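Local coordinates for protein ribonucleoside-diphosphate reductase, alpha chain (Actinobacillus ureae ATCC 25976, PDB 6DQX) that probably reduces ribonucleoside diphosphates to deoxyribonucleotides, serving as the catalytic subunit of a class Id ribonucleotide reductase, at residues 507-512 and 520-525; 375-380 and 412-417; 362-367 and 502-507; 277-282 and 547-552. All blocks are in the same frame, centred on the assembly; numbering follows the deposited sequence.

From the N terminus, 277-282 opens first and its partner 547-552 comes last, so contact 4 closes a long loop that encloses the other three contacts. Within it, 362-367 pairs with 502-507 in contact 3, and the short loop of contact 2 (375-380 with 412-417) lies wholly between those two segments. Contact 1 (507-512 with 520-525) follows contact 3 in series, sharing Gln-507 and helix 502-513; no two loops cross. Contacts 2 and 3 place helix 367-395 and the turn before it. Contact 1 sets helix 502-513 against the segment entering strand 524-525, whose parallel neighbour, strand 549-554, is met in contact 4 by the segment leading to strand 288-296.

Contact 1 of 4, residues 507-512 and 520-525; sequences QQAAQR and QSINIM
Gln-520 NE2 is shared between two acceptors: Ala-509 O, on helix 502-513, at 2.9 Å, and Gln-513 OE1, at the last residue of the same helix. The amide meets the first partner nearly within its own plane, whereas at the acceptor the donor is tilted from the plane of the Ala-509 carbonyl. Its other end is used too. Arg-512 NH1 donates to Gln-520 OE1 over 3.0 Å at a nearly straight 170°, and OE1 lies at the edge of the guanidinium, in its plane. Because the amide and guanidinium planes are turned 79° apart, the two groups do not stack. The bend of Arg-512 at chi3 (78°) folds its end back over its own helix, so that Gln-508 O sits 3.6 Å above the plane of the Arg-512 guanidinium, over its centre. Asn-373 OD1, on helix 367-395, accepts from Arg-512 NE, so the guanidinium is held at NE as well as at NH1, which limits its rotation. Beside this pair, Ile-522 CD1 packs on Ala-509 CB at 3.8 Å, while the same side chain also touches Val-505 and Ile-506. Thus a buried glutamine joins a helix to the segment entering the next strand. That strand, 524-525, then begins the beta-alpha-beta crossover through helix 532-544 to strand 549-554 in the ribonucleotide reductase barrel.

Contact 2 of 4, residues 375-380 and 412-417; sequences LIFKTL and MSIAPT
In the ribonucleotide reductase barrel, helix 367-395 lies against the extended segment that leads to helix 418-423, and contact 2 is the apolar seam between them. Met-412 does most of the work. Its chain is bent at chi3 (70°), which turns CE in toward the helix, and Met-412 CE rests on Leu-380 CB at 3.7 Å. The sulfur lies beside the helix backbone, with Met-412 SD 3.8 Å from Leu-380 O. Phe-377 presents its edge rather than a face: Met-412 CE is near the ring plane, 4.3 Å from Phe-377 CD1. One ring face is occupied by Ile-376 CG2, 4.0 Å above the plane of Phe-377 and offset toward the rim. Arg-512 touches the ring at CE2. Phe-377, Leu-380 and Ile-414 all touch Val-350 of strand 347-351, so the seam lies over that strand. The extended segment is held through its backbone, where hydrogen bonds join Met-412 to Gln-518, Ser-413 to Leu-348, and Ile-414 to Gly-519 and Ser-521. From this segment the side chain of Ile-414 crosses that of Phe-377 obliquely; its end also arrives near the ring plane, and Ile-414 CD1 meets Phe-377 CE1 at 4.1 Å.

Contact 3 of 4, residues 362-367 and 502-507; sequences IAFDSF and QLSVIQ
Phe-364 and Asp-365 meet Ser-504 and Val-505 where the turn before helix 367-395 packs on the first turns of helix 502-513, within the helical layer of the barrel domain. Ser-504 fits between Phe-364 and Asp-365. Its CB faces the carboxylate, with Asp-365 OD1 at 3.3 Å from Ser-504 CB, a van der Waals approach and not a hydrogen bond. The hydroxyl oxygen sits between Asp-365 CB, 3.5 Å from Ser-504 OG, and the edge of the Phe-364 ring, where CD1 is 3.7 Å from Ser-504 OG and the oxygen lies in the ring plane. One residue on, Val-505 CG2 comes obliquely to Phe-364 CE1 at 3.9 Å. With CG of Phe-364 anti to its own nitrogen (chi1 -175°), the ring is carried out to the helix although its first bond runs beside the interface.

In the next shell, Ser-504 OG is hydrogen-bonded to Ser-501 O, just before the helix, which gives the hydroxyl of this buried residue a partner and restricts its rotation. Asp-365 also touches Ser-501 and Ser-570. The Phe-364 ring is held by aromatic neighbours, edge-to-face with His-354 and at a steep angle to Trp-353, while Phe-364 O receives only a weak hydrogen bond from Gln-508 NE2. The turn itself is set by Ser-366, the N-cap of helix 367-395. Its OG caps Ala-369 N and also bonds back across the turn, with Ser-366 OG 2.8 Å from Ala-363 O.

Contact 4 of 4, residues 277-282 and 547-552; sequences EIMLPS and LKSIYY
Met-279 lies obliquely across the aliphatic chain of Lys-548, and the approach is made by three of its atoms. Met-279 CG is 3.9 Å from Lys-548 CD, Met-279 SD is 3.9 Å from Lys-548 CB, and the methyl comes closest, with Met-279 CE 3.6 Å from Lys-548 CB. The bend of Met-279 at chi2 (-77°) lays the thioether across the lysine chain and carries CE on to Ser-549, whose OG is 4.0 Å from Met-279 CE. That hydroxyl is bonded to Thr-276 O. Beyond CG the Lys-548 chain is extended (chi2 to chi4 near 180°), and its NZ reaches Gln-518 O. Since Gln-518 OE1 also accepts from Met-279 N, one residue holds both sides of this buried contact. Farther along the same strand, the adjacent Tyr-551 and Tyr-552 are consistent with the tyrosine pair of the radical-transfer path in class I enzymes. Glu-277 ends an Asn-x-Cys-x-Glu sequence running from Asn-273 through Cys-275, as in the finger loop whose cysteine probably carries the thiyl radical in this family. The contact therefore joins the exit of that loop to strand 549-554. This strand runs antiparallel to strand 247-249 and parallel to strand 524-525; Leu-547 and Ile-550 rest on helix 502-513, and Ile-278 packs on strand 288-296.

Contact 1 of 4, residues 507-512 and 520-525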
loop_
_atom_site.group_PDB
_atom_site.type_symbol
_atom_site.label_atom_id
_atom_site.label_comp_id
_atom_site.label_asym_id
_atom_site.label_seq_id
_atom_site.Cartn_x
_atom_site.Cartn_y
_atom_site.Cartn_z
ATOM N N GLN A 507 35.272 -18.593 7.651
ATOM C CA GLN A 507 36.134 -18.599 8.833
ATOM C C GLN A 507 36.664 -17.221 9.226
ATOM O O GLN A 507 36.621 -16.871 10.414
ATOM C CB GLN A 507 37.270 -19.610 8.675
ATOM C CG GLN A 507 36.743 -21.021 8.749
ATOM C CD GLN A 507 37.791 -22.089 8.505
ATOM O OE1 GLN A 507 38.880 -21.820 7.985
ATOM N NE2 GLN A 507 37.429 -23.315 8.824
ATOM N N GLN A 508 37.089 -16.416 8.246
ATOM C CA GLN A 508 37.492 -15.050 8.513
ATOM C C GLN A 508 36.360 -14.195 9.069
ATOM O O GLN A 508 36.594 -13.351 9.946
ATOM C CB GLN A 508 38.081 -14.373 7.276
ATOM C CG GLN A 508 39.482 -14.850 6.919
ATOM C CD GLN A 508 40.102 -14.036 5.797
ATOM O OE1 GLN A 508 39.619 -12.964 5.464
ATOM N NE2 GLN A 508 41.144 -14.583 5.166
ATOM N N ALA A 509 35.148 -14.399 8.544
ATOM C CA ALA A 509 33.976 -13.684 9.065
ATOM C C ALA A 509 33.711 -14.102 10.514
ATOM O O ALA A 509 33.474 -13.251 11.390
ATOM C CB ALA A 509 32.739 -13.905 8.162
ATOM N N ALA A 510 33.844 -15.402 10.789
ATOM C CA ALA A 510 33.636 -15.916 12.141
ATOM C C ALA A 510 34.664 -15.348 13.101
ATOM O O ALA A 510 34.312 -14.969 14.220
ATOM C CB ALA A 510 33.674 -17.440 12.162
ATOM N N GLN A 511 35.914 -15.265 12.643
ATOM C CA GLN A 511 37.001 -14.759 13.463
ATOM C C GLN A 511 36.821 -13.308 13.858
ATOM O O GLN A 511 36.999 -12.975 15.028
ATOM C CB GLN A 511 38.339 -14.965 12.772
ATOM C CG GLN A 511 39.538 -14.482 13.572
ATOM C CD GLN A 511 40.820 -14.366 12.749
ATOM O OE1 GLN A 511 40.797 -14.212 11.519
ATOM N NE2 GLN A 511 41.962 -14.453 13.444
ATOM N N ARG A 512 36.474 -12.435 12.892
ATOM C CA ARG A 512 36.314 -11.022 13.194
ATOM C C ARG A 512 34.981 -10.669 13.893
ATOM O O ARG A 512 34.889 -9.605 14.501
ATOM C CB ARG A 512 36.552 -10.156 11.950
ATOM C CG ARG A 512 35.426 -10.181 10.902
ATOM C CD ARG A 512 35.724 -9.223 9.755
ATOM N NE ARG A 512 36.682 -9.749 8.809
ATOM C CZ ARG A 512 36.411 -10.521 7.754
ATOM N NH1 ARG A 512 35.177 -10.898 7.434
ATOM N NH2 ARG A 512 37.392 -10.919 6.981
ATOM N N GLN A 520 27.758 -8.649 9.406
ATOM C CA GLN A 520 28.589 -8.563 8.250
ATOM C C GLN A 520 27.868 -9.111 7.014
ATOM O O GLN A 520 27.315 -10.195 7.079
ATOM C CB GLN A 520 29.881 -9.415 8.434
ATOM C CG GLN A 520 30.697 -9.120 9.665
ATOM C CD GLN A 520 31.837 -10.120 9.770
ATOM O OE1 GLN A 520 32.690 -10.181 8.865
ATOM N NE2 GLN A 520 31.819 -10.955 10.802
ATOM N N SER A 521 27.876 -8.348 5.919
ATOM C CA SER A 521 27.296 -8.822 4.644
ATOM C C SER A 521 28.281 -9.724 3.958
ATOM O O SER A 521 29.274 -9.249 3.414
ATOM C CB SER A 521 26.952 -7.649 3.716
ATOM O OG SER A 521 26.169 -6.729 4.432
ATOM N N ILE A 522 28.019 -11.015 4.014
ATOM C CA ILE A 522 28.933 -12.005 3.534
ATOM C C ILE A 522 28.315 -12.740 2.354
ATOM O O ILE A 522 27.361 -13.524 2.514
ATOM C CB ILE A 522 29.336 -12.973 4.653
ATOM C CG1 ILE A 522 30.041 -12.191 5.773
ATOM C CG2 ILE A 522 30.152 -14.149 4.095
ATOM C CD1 ILE A 522 31.417 -11.604 5.433
ATOM N N ASN A 523 28.916 -12.491 1.207
ATOM C CA ASN A 523 28.639 -13.228 -0.040
ATOM C C ASN A 523 29.595 -14.399 -0.183
ATOM O O ASN A 523 30.710 -14.367 0.322
ATOM C CB ASN A 523 28.804 -12.296 -1.250
ATOM C CG ASN A 523 27.761 -11.186 -1.293
ATOM O OD1 ASN A 523 26.596 -11.434 -1.022
ATOM N ND2 ASN A 523 28.179 -9.967 -1.652
ATOM N N ILE A 524 29.155 -15.437 -0.890
ATOM C CA ILE A 524 30.050 -16.528 -1.281
ATOM C C ILE A 524 29.822 -16.777 -2.770
ATOM O O ILE A 524 28.801 -16.353 -3.334
ATOM C CB ILE A 524 29.829 -17.827 -0.473
ATOM C CG1 ILE A 524 28.415 -18.379 -0.637
ATOM C CG2 ILE A 524 30.116 -17.609 1.012
ATOM C CD1 ILE A 524 28.255 -19.777 -0.071
ATOM N N MET A 525 30.781 -17.457 -3.383
ATOM C CA MET A 525 30.743 -17.755 -4.801
ATOM C C MET A 525 31.022 -19.231 -4.965
ATOM O O MET A 525 32.057 -19.733 -4.492
ATOM C CB MET A 525 31.767 -16.920 -5.547
ATOM C CG MET A 525 31.545 -16.919 -7.050
ATOM S SD MET A 525 32.676 -15.810 -7.889
ATOM C CE MET A 525 31.825 -14.231 -7.793
#

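Contact 2 of 4, residues 375-380 and 412-417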
loop_
_atom_site.group_PDB
_atom_site.type_symbol
_atom_site.label_atom_id
_atom_site.label_comp_id
_atom_site.label_asym_id
_atom_site.label_seq_id
_atom_site.Cartn_x
_atom_site.Cartn_y
_atom_site.Cartn_z
ATOM N N LEU A 375 44.019 -8.361 14.177
ATOM C CA LEU A 375 44.636 -7.091 14.544
ATOM C C LEU A 375 43.760 -5.908 14.129
ATOM O O LEU A 375 43.486 -5.018 14.917
ATOM C CB LEU A 375 46.003 -6.957 13.866
ATOM C CG LEU A 375 46.701 -5.615 14.075
ATOM C CD1 LEU A 375 46.953 -5.346 15.562
ATOM C CD2 LEU A 375 47.971 -5.593 13.267
ATOM N N ILE A 376 43.358 -5.913 12.876
ATOM C CA ILE A 376 42.576 -4.795 12.331
ATOM C C ILE A 376 41.255 -4.611 13.060
ATOM O O ILE A 376 40.925 -3.490 13.523
ATOM C CB ILE A 376 42.361 -4.980 10.818
ATOM C CG1 ILE A 376 43.694 -4.690 10.107
ATOM C CG2 ILE A 376 41.255 -4.064 10.295
ATOM C CD1 ILE A 376 43.700 -4.945 8.620
ATOM N N PHE A 377 40.515 -5.700 13.197
ATOM C CA PHE A 377 39.168 -5.591 13.785
ATOM C C PHE A 377 39.186 -5.379 15.290
ATOM O O PHE A 377 38.352 -4.671 15.807
ATOM C CB PHE A 377 38.305 -6.719 13.291
ATOM C CG PHE A 377 37.957 -6.544 11.850
ATOM C CD1 PHE A 377 36.913 -5.691 11.475
ATOM C CD2 PHE A 377 38.700 -7.138 10.873
ATOM C CE1 PHE A 377 36.630 -5.507 10.143
ATOM C CE2 PHE A 377 38.447 -6.932 9.547
ATOM C CZ PHE A 377 37.376 -6.128 9.181
ATOM N N LYS A 378 40.211 -5.904 15.971
ATOM C CA LYS A 378 40.421 -5.578 17.370
ATOM C C LYS A 378 40.694 -4.090 17.566
ATOM O O LYS A 378 40.171 -3.454 18.512
ATOM C CB LYS A 378 41.551 -6.446 17.974
ATOM C CG LYS A 378 41.754 -6.234 19.486
ATOM C CD LYS A 378 42.794 -7.227 20.035
ATOM C CE LYS A 378 42.850 -7.192 21.556
ATOM N NZ LYS A 378 43.667 -6.048 22.043
ATOM N N THR A 379 41.549 -3.541 16.715
ATOM C CA THR A 379 41.909 -2.125 16.772
ATOM C C THR A 379 40.676 -1.251 16.552
ATOM O O THR A 379 40.428 -0.289 17.288
ATOM C CB THR A 379 42.972 -1.783 15.722
ATOM O OG1 THR A 379 44.153 -2.592 15.940
ATOM C CG2 THR A 379 43.362 -0.339 15.773
ATOM N N LEU A 380 39.917 -1.602 15.531
ATOM C CA LEU A 380 38.662 -0.846 15.259
ATOM C C LEU A 380 37.635 -0.915 16.385
ATOM O O LEU A 380 37.043 0.107 16.744
ATOM C CB LEU A 380 38.073 -1.285 13.929
ATOM C CG LEU A 380 38.828 -0.702 12.726
ATOM C CD1 LEU A 380 38.289 -1.340 11.449
ATOM C CD2 LEU A 380 38.778 0.813 12.678
ATOM N N MET A 412 29.709 -0.773 15.016
ATOM C CA MET A 412 30.299 -1.376 13.803
ATOM C C MET A 412 29.434 -2.362 13.060
ATOM O O MET A 412 28.763 -3.184 13.663
ATOM C CB MET A 412 31.647 -2.061 14.138
ATOM C CG MET A 412 32.745 -1.069 14.482
ATOM S SD MET A 412 34.287 -1.875 14.960
ATOM C CE MET A 412 34.678 -2.510 13.328
ATOM N N SER A 413 29.511 -2.297 11.737
ATOM C CA SER A 413 28.800 -3.226 10.874
ATOM C C SER A 413 29.516 -3.250 9.550
ATOM O O SER A 413 29.978 -2.199 9.074
ATOM C CB SER A 413 27.337 -2.762 10.672
ATOM O OG SER A 413 27.280 -1.537 9.984
ATOM N N ILE A 414 29.544 -4.399 8.893
ATOM C CA ILE A 414 30.295 -4.497 7.631
ATOM C C ILE A 414 29.353 -4.613 6.439
ATOM O O ILE A 414 29.008 -5.701 5.986
ATOM C CB ILE A 414 31.344 -5.653 7.661
ATOM C CG1 ILE A 414 32.171 -5.612 8.942
ATOM C CG2 ILE A 414 32.203 -5.641 6.401
ATOM C CD1 ILE A 414 32.865 -4.302 9.224
ATOM N N ALA A 415 28.928 -3.454 5.959
ATOM C CA ALA A 415 28.076 -3.360 4.777
ATOM C C ALA A 415 28.816 -3.655 3.453
ATOM O O ALA A 415 30.048 -3.579 3.376
ATOM C CB ALA A 415 27.461 -1.980 4.720
ATOM N N PRO A 416 28.054 -3.932 2.379
ATOM C CA PRO A 416 28.664 -4.033 1.058
ATOM C C PRO A 416 29.130 -2.644 0.623
ATOM O O PRO A 416 28.581 -1.641 1.077
ATOM C CB PRO A 416 27.493 -4.504 0.166
ATOM C CG PRO A 416 26.434 -4.963 1.111
ATOM C CD PRO A 416 26.584 -4.080 2.296
ATOM N N THR A 417 30.165 -2.555 -0.186
ATOM C CA THR A 417 30.718 -1.227 -0.533
ATOM C C THR A 417 31.078 -1.140 -2.023
ATOM O O THR A 417 32.064 -0.504 -2.374
ATOM C CB THR A 417 31.977 -0.861 0.307
ATOM O OG1 THR A 417 33.043 -1.729 -0.039
ATOM C CG2 THR A 417 31.739 -0.916 1.789
#

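Contact 3 of 4, residues 362-367 and 502-507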
loop_
_atom_site.group_PDB
_atom_site.type_symbol
_atom_site.label_atom_id
_atom_site.label_comp_id
_atom_site.label_asym_id
_atom_site.label_seq_id
_atom_site.Cartn_x
_atom_site.Cartn_y
_atom_site.Cartn_z
ATOM N N ILE A 362 50.190 -10.912 0.820
ATOM C CA ILE A 362 49.573 -11.944 1.657
ATOM C C ILE A 362 48.417 -12.521 0.876
ATOM O O ILE A 362 47.576 -11.766 0.352
ATOM C CB ILE A 362 49.037 -11.372 2.991
ATOM C CG1 ILE A 362 50.177 -10.789 3.834
ATOM C CG2 ILE A 362 48.260 -12.427 3.761
ATOM C CD1 ILE A 362 49.770 -9.904 5.000
ATOM N N ALA A 363 48.355 -13.852 0.829
ATOM C CA ALA A 363 47.241 -14.547 0.201
ATOM C C ALA A 363 45.986 -14.448 1.070
ATOM O O ALA A 363 46.046 -14.525 2.310
ATOM C CB ALA A 363 47.596 -15.994 -0.044
ATOM N N PHE A 364 44.830 -14.294 0.436
ATOM C CA PHE A 364 43.582 -14.138 1.187
ATOM C C PHE A 364 43.354 -15.265 2.187
ATOM O O PHE A 364 43.108 -15.015 3.370
ATOM C CB PHE A 364 42.397 -14.063 0.214
ATOM C CG PHE A 364 41.072 -13.780 0.877
ATOM C CD1 PHE A 364 40.306 -14.806 1.417
ATOM C CD2 PHE A 364 40.596 -12.474 0.952
ATOM C CE1 PHE A 364 39.087 -14.529 2.020
ATOM C CE2 PHE A 364 39.374 -12.194 1.565
ATOM C CZ PHE A 364 38.634 -13.218 2.093
ATOM N N ASP A 365 43.434 -16.501 1.704
ATOM C CA ASP A 365 43.259 -17.689 2.538
ATOM C C ASP A 365 44.621 -18.093 3.112
ATOM O O ASP A 365 45.292 -18.940 2.543
ATOM C CB ASP A 365 42.688 -18.832 1.691
ATOM C CG ASP A 365 42.511 -20.145 2.461
ATOM O OD1 ASP A 365 42.520 -20.140 3.705
ATOM O OD2 ASP A 365 42.358 -21.190 1.791
ATOM N N SER A 366 45.016 -17.468 4.217
ATOM C CA SER A 366 46.293 -17.788 4.863
ATOM C C SER A 366 46.282 -17.502 6.363
ATOM O O SER A 366 45.499 -16.703 6.851
ATOM C CB SER A 366 47.432 -17.008 4.200
ATOM O OG SER A 366 47.358 -15.629 4.462
ATOM N N PHE A 367 47.210 -18.128 7.088
ATOM C CA PHE A 367 47.403 -17.830 8.493
ATOM C C PHE A 367 47.762 -16.366 8.715
ATOM O O PHE A 367 47.245 -15.742 9.640
ATOM C CB PHE A 367 48.508 -18.753 9.024
ATOM C CG PHE A 367 48.802 -18.583 10.479
ATOM C CD1 PHE A 367 48.018 -19.216 11.421
ATOM C CD2 PHE A 367 49.840 -17.785 10.899
ATOM C CE1 PHE A 367 48.280 -19.057 12.774
ATOM C CE2 PHE A 367 50.127 -17.640 12.243
ATOM C CZ PHE A 367 49.350 -18.289 13.178
ATOM N N GLN A 502 35.977 -20.886 -0.093
ATOM C CA GLN A 502 34.798 -20.232 0.487
ATOM C C GLN A 502 34.694 -20.529 1.972
ATOM O O GLN A 502 34.133 -19.716 2.736
ATOM C CB GLN A 502 33.520 -20.622 -0.256
ATOM C CG GLN A 502 33.609 -20.333 -1.747
ATOM C CD GLN A 502 33.857 -18.858 -2.033
ATOM O OE1 GLN A 502 33.030 -18.006 -1.678
ATOM N NE2 GLN A 502 34.968 -18.547 -2.702
ATOM N N LEU A 503 35.288 -21.656 2.402
ATOM C CA LEU A 503 35.438 -21.899 3.829
ATOM C C LEU A 503 36.273 -20.793 4.484
ATOM O O LEU A 503 35.940 -20.361 5.600
ATOM C CB LEU A 503 36.029 -23.286 4.124
ATOM C CG LEU A 503 36.078 -23.699 5.597
ATOM C CD1 LEU A 503 34.717 -23.659 6.272
ATOM C CD2 LEU A 503 36.693 -25.096 5.723
ATOM N N SER A 504 37.302 -20.300 3.793
ATOM C CA SER A 504 38.135 -19.215 4.345
ATOM C C SER A 504 37.361 -17.903 4.519
ATOM O O SER A 504 37.539 -17.190 5.514
ATOM C CB SER A 504 39.443 -19.020 3.564
ATOM O OG SER A 504 39.285 -18.176 2.444
ATOM N N VAL A 505 36.460 -17.623 3.581
ATOM C CA VAL A 505 35.569 -16.463 3.683
ATOM C C VAL A 505 34.741 -16.554 4.973
ATOM O O VAL A 505 34.697 -15.621 5.767
ATOM C CB VAL A 505 34.668 -16.356 2.426
ATOM C CG1 VAL A 505 33.530 -15.370 2.639
ATOM C CG2 VAL A 505 35.509 -15.952 1.223
ATOM N N ILE A 506 34.142 -17.720 5.203
ATOM C CA ILE A 506 33.309 -17.962 6.376
ATOM C C ILE A 506 34.118 -17.923 7.667
ATOM O O ILE A 506 33.710 -17.273 8.657
ATOM C CB ILE A 506 32.573 -19.328 6.241
ATOM C CG1 ILE A 506 31.647 -19.322 5.020
ATOM C CG2 ILE A 506 31.810 -19.694 7.503
ATOM C CD1 ILE A 506 30.708 -18.167 4.928
ATOM N N GLN A 507 35.272 -18.593 7.651
ATOM C CA GLN A 507 36.134 -18.599 8.833
ATOM C C GLN A 507 36.664 -17.221 9.226
ATOM O O GLN A 507 36.621 -16.871 10.414
ATOM C CB GLN A 507 37.270 -19.610 8.675
ATOM C CG GLN A 507 36.743 -21.021 8.749
ATOM C CD GLN A 507 37.791 -22.089 8.505
ATOM O OE1 GLN A 507 38.880 -21.820 7.985
ATOM N NE2 GLN A 507 37.429 -23.315 8.824
#

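Contact 4 of 4, residues 277-282 and 547-552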
loop_
_atom_site.group_PDB
_atom_site.type_symbol
_atom_site.label_atom_id
_atom_site.label_comp_id
_atom_site.label_asym_id
_atom_site.label_seq_id
_atom_site.Cartn_x
_atom_site.Cartn_y
_atom_site.Cartn_z
ATOM N N GLU A 277 23.760 -6.897 7.099
ATOM C CA GLU A 277 24.820 -6.556 8.063
ATOM C C GLU A 277 24.285 -5.919 9.359
ATOM O O GLU A 277 25.018 -5.827 10.356
ATOM C CB GLU A 277 25.828 -5.588 7.428
ATOM C CG GLU A 277 25.518 -4.085 7.510
ATOM C CD GLU A 277 24.589 -3.554 6.431
ATOM O OE1 GLU A 277 23.997 -4.348 5.683
ATOM O OE2 GLU A 277 24.504 -2.319 6.294
ATOM N N ILE A 278 23.040 -5.438 9.341
ATOM C CA ILE A 278 22.509 -4.740 10.516
ATOM C C ILE A 278 21.927 -5.737 11.509
ATOM O O ILE A 278 21.339 -6.744 11.123
ATOM C CB ILE A 278 21.447 -3.692 10.084
ATOM C CG1 ILE A 278 22.117 -2.636 9.174
ATOM C CG2 ILE A 278 20.772 -3.040 11.283
ATOM C CD1 ILE A 278 23.130 -1.747 9.873
ATOM N N MET A 279 22.105 -5.441 12.800
ATOM C CA MET A 279 21.630 -6.312 13.900
ATOM C C MET A 279 21.079 -5.429 15.000
ATOM O O MET A 279 21.733 -5.208 16.029
ATOM C CB MET A 279 22.771 -7.209 14.429
ATOM C CG MET A 279 23.408 -8.078 13.356
ATOM S SD MET A 279 22.350 -9.458 12.990
ATOM C CE MET A 279 22.776 -9.885 11.311
ATOM N N LEU A 280 19.860 -4.917 14.775
ATOM C CA LEU A 280 19.257 -3.954 15.695
ATOM C C LEU A 280 17.802 -4.366 15.970
ATOM O O LEU A 280 17.190 -5.053 15.141
ATOM C CB LEU A 280 19.279 -2.547 15.123
ATOM C CG LEU A 280 20.660 -1.960 14.844
ATOM C CD1 LEU A 280 20.527 -0.659 14.066
ATOM C CD2 LEU A 280 21.404 -1.739 16.157
ATOM N N PRO A 281 17.284 -3.989 17.143
ATOM C CA PRO A 281 15.946 -4.409 17.547
ATOM C C PRO A 281 14.883 -3.498 16.944
ATOM O O PRO A 281 15.060 -2.270 16.907
ATOM C CB PRO A 281 15.977 -4.249 19.069
ATOM C CG PRO A 281 16.954 -3.157 19.324
ATOM C CD PRO A 281 18.017 -3.381 18.270
ATOM N N SER A 282 13.802 -4.104 16.469
ATOM C CA SER A 282 12.622 -3.361 16.019
ATOM C C SER A 282 11.438 -3.858 16.843
ATOM O O SER A 282 11.488 -4.940 17.425
ATOM C CB SER A 282 12.404 -3.541 14.522
ATOM O OG SER A 282 12.412 -4.904 14.172
ATOM N N LEU A 547 28.247 -17.055 12.761
ATOM C CA LEU A 547 27.863 -16.016 11.784
ATOM C C LEU A 547 26.399 -15.670 12.010
ATOM O O LEU A 547 25.583 -16.552 12.325
ATOM C CB LEU A 547 28.054 -16.443 10.325
ATOM C CG LEU A 547 29.411 -16.119 9.718
ATOM C CD1 LEU A 547 30.471 -16.866 10.474
ATOM C CD2 LEU A 547 29.473 -16.435 8.237
ATOM N N LYS A 548 26.098 -14.384 11.928
ATOM C CA LYS A 548 24.717 -13.923 12.190
ATOM C C LYS A 548 23.878 -13.907 10.906
ATOM O O LYS A 548 22.626 -13.901 10.979
ATOM C CB LYS A 548 24.726 -12.547 12.841
ATOM C CG LYS A 548 25.545 -12.480 14.112
ATOM C CD LYS A 548 25.722 -11.042 14.563
ATOM C CE LYS A 548 26.366 -10.971 15.909
ATOM N NZ LYS A 548 26.599 -9.588 16.410
ATOM N N SER A 549 24.538 -13.910 9.749
ATOM C CA SER A 549 23.837 -13.885 8.464
ATOM C C SER A 549 24.702 -14.368 7.320
ATOM O O SER A 549 25.934 -14.461 7.446
ATOM C CB SER A 549 23.321 -12.470 8.143
ATOM O OG SER A 549 24.394 -11.541 8.039
ATOM N N ILE A 550 24.048 -14.709 6.223
ATOM C CA ILE A 550 24.674 -14.891 4.923
ATOM C C ILE A 550 23.841 -14.070 3.935
ATOM O O ILE A 550 22.610 -14.048 4.031
ATOM C CB ILE A 550 24.709 -16.372 4.466
ATOM C CG1 ILE A 550 25.658 -17.211 5.333
ATOM C CG2 ILE A 550 25.114 -16.476 3.005
ATOM C CD1 ILE A 550 27.123 -16.905 5.143
ATOM N N TYR A 551 24.516 -13.428 2.988
ATOM C CA TYR A 551 23.893 -12.557 1.993
ATOM C C TYR A 551 23.611 -13.358 0.700
ATOM O O TYR A 551 22.774 -14.237 0.762
ATOM C CB TYR A 551 24.779 -11.331 1.802
ATOM C CG TYR A 551 24.201 -10.115 1.100
ATOM C CD1 TYR A 551 22.829 -9.870 1.036
ATOM C CD2 TYR A 551 25.056 -9.182 0.528
ATOM C CE1 TYR A 551 22.344 -8.724 0.403
ATOM C CE2 TYR A 551 24.589 -8.047 -0.076
ATOM C CZ TYR A 551 23.235 -7.832 -0.146
ATOM O OH TYR A 551 22.799 -6.702 -0.765
ATOM N N TYR A 552 24.248 -13.055 -0.429
ATOM C CA TYR A 552 24.016 -13.755 -1.714
ATOM C C TYR A 552 24.921 -14.960 -1.917
ATOM O O TYR A 552 26.088 -14.938 -1.535
ATOM C CB TYR A 552 24.318 -12.831 -2.912
ATOM C CG TYR A 552 23.216 -11.915 -3.308
ATOM C CD1 TYR A 552 22.254 -12.317 -4.251
ATOM C CD2 TYR A 552 23.131 -10.615 -2.768
ATOM C CE1 TYR A 552 21.229 -11.454 -4.634
ATOM C CE2 TYR A 552 22.099 -9.743 -3.133
ATOM C CZ TYR A 552 21.150 -10.164 -4.058
ATOM O OH TYR A 552 20.132 -9.301 -4.419
#